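Local structure of putative agmatinase (Clostridium difficile, 3LHL) at residues A[128-131]-A[137-140]. The protein probably hydrolyses agmatine to putrescine and urea, as a manganese-dependent enzyme of the arginase family. Numbering follows the deposited sequence.
Sequences EEYN and HATV. With PO4 (phosphate ion), chain F.
Tyr130 reaches across to Ala138 and His137 and ends on a phosphate ion. Its CB faces two methyl groups of the other segment, 3.9 Å from Ala138 CB and 4.2 Å from Thr139 CG2. With CG anti to the backbone N (chi1 -173°), the ring runs on past Ala138 toward His137. CG meets Ala138 CB at 3.8 Å, and CD2 touches the same methyl. That methyl approaches the ring obliquely. Farther out, Tyr130 CE2 lies 3.9 Å from His137 NE2. The two rings form an offset edge-to-face pair, the edge of Tyr130 turned to the face of His137, with planes at 79°. At the tip, OH donates a hydrogen bond to phosphate O1 at 2.6 Å. O1 sits at the edge of the tyrosine ring, in its plane.

Both segments belong to the long loop that leaves strand 115-120 of the parallel arginase-fold sheet and runs into helix 140-148. The start of this loop supplies the manganese ligands Asp121, His123 and Asp125. His137 stands beside the metal site, its side chain near His98 and Glu248. Its CE1 is 3.1 Å from phosphate O2, which lies at the ring edge. The phosphate probably comes from the crystallisation liquor. The backbone N atoms of Ser22 and Asn23 also bind it.

At the other end of the contact, Thr139 packs by its methyl. CG2 rests 3.6 Å from Glu129 CA and equally close to Glu128 O. Thr139 OG1 turns to the intervening loop instead, where it bonds to Lys134 O and Ser136 N. Thr139 takes the N-cap position of helix 140-148, but its side chain makes no capping bond. The side chain of Glu128 starts off away from segment 137-140, and its carboxylate forms salt bridges with Lys142 and Arg143 of this helix.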
# COMPACT_ATOMS: atom_id res chain seq x y z
N GLU A 128 15.94 -5.37 -10.23
CA GLU A 128 15.89 -4.47 -11.37
C GLU A 128 14.84 -4.89 -12.40
O GLU A 128 14.17 -4.04 -12.99
CB GLU A 128 17.28 -4.42 -12.02
CG GLU A 128 17.43 -3.46 -13.21
CD GLU A 128 17.08 -2.02 -12.87
OE1 GLU A 128 17.30 -1.58 -11.72
OE2 GLU A 128 16.59 -1.31 -13.78
N GLU A 129 14.70 -6.19 -12.62
CA GLU A 129 13.72 -6.69 -13.58
C GLU A 129 13.09 -7.98 -13.09
O GLU A 129 13.61 -8.65 -12.19
CB GLU A 129 14.36 -6.99 -14.94
CG GLU A 129 14.92 -5.81 -15.70
CD GLU A 129 15.25 -6.18 -17.14
OE1 GLU A 129 15.66 -7.34 -17.38
OE2 GLU A 129 15.11 -5.31 -18.03
N TYR A 130 11.96 -8.33 -13.69
CA TYR A 130 11.26 -9.55 -13.38
C TYR A 130 10.51 -9.92 -14.65
O TYR A 130 9.79 -9.10 -15.22
CB TYR A 130 10.28 -9.34 -12.21
CG TYR A 130 9.65 -10.63 -11.73
CD1 TYR A 130 10.44 -11.71 -11.32
CD2 TYR A 130 8.26 -10.78 -11.69
CE1 TYR A 130 9.87 -12.91 -10.90
CE2 TYR A 130 7.67 -11.97 -11.26
CZ TYR A 130 8.48 -13.03 -10.87
OH TYR A 130 7.91 -14.22 -10.47
N ASN A 131 10.70 -11.16 -15.11
CA ASN A 131 10.08 -11.62 -16.35
C ASN A 131 10.47 -10.67 -17.48
O ASN A 131 9.65 -10.31 -18.32
CB ASN A 131 8.55 -11.67 -16.20
CG ASN A 131 8.09 -12.74 -15.22
OD1 ASN A 131 8.62 -13.85 -15.22
ND2 ASN A 131 7.10 -12.41 -14.40
N HIS A 137 5.53 -5.84 -10.54
CA HIS A 137 5.16 -5.71 -9.14
C HIS A 137 6.38 -6.01 -8.26
O HIS A 137 6.48 -5.53 -7.14
CB HIS A 137 4.02 -6.68 -8.79
CG HIS A 137 4.30 -8.11 -9.12
ND1 HIS A 137 4.07 -8.66 -10.36
CD2 HIS A 137 4.80 -9.12 -8.36
CE1 HIS A 137 4.40 -9.94 -10.35
NE2 HIS A 137 4.85 -10.24 -9.15
N ALA A 138 7.30 -6.81 -8.80
CA ALA A 138 8.51 -7.22 -8.09
C ALA A 138 9.70 -6.26 -8.16
O ALA A 138 10.75 -6.51 -7.55
CB ALA A 138 8.95 -8.59 -8.57
N THR A 139 9.55 -5.16 -8.90
CA THR A 139 10.63 -4.19 -9.04
C THR A 139 10.17 -2.81 -8.61
O THR A 139 10.94 -1.85 -8.69
CB THR A 139 11.11 -4.07 -10.50
OG1 THR A 139 10.08 -3.44 -11.27
CG2 THR A 139 11.40 -5.45 -11.10
N VAL A 140 8.93 -2.70 -8.16
CA VAL A 140 8.37 -1.40 -7.79
C VAL A 140 9.22 -0.53 -6.85
O VAL A 140 9.37 0.67 -7.08
CB VAL A 140 6.93 -1.56 -7.20
CG1 VAL A 140 6.97 -2.23 -5.82
CG2 VAL A 140 6.26 -0.19 -7.12
P PO4 F . 4.19 -14.07 -11.23
O1 PO4 F . 5.30 -14.17 -10.25
O2 PO4 F . 4.10 -12.67 -11.73
O3 PO4 F . 4.46 -14.98 -12.37
O4 PO4 F . 2.91 -14.45 -10.57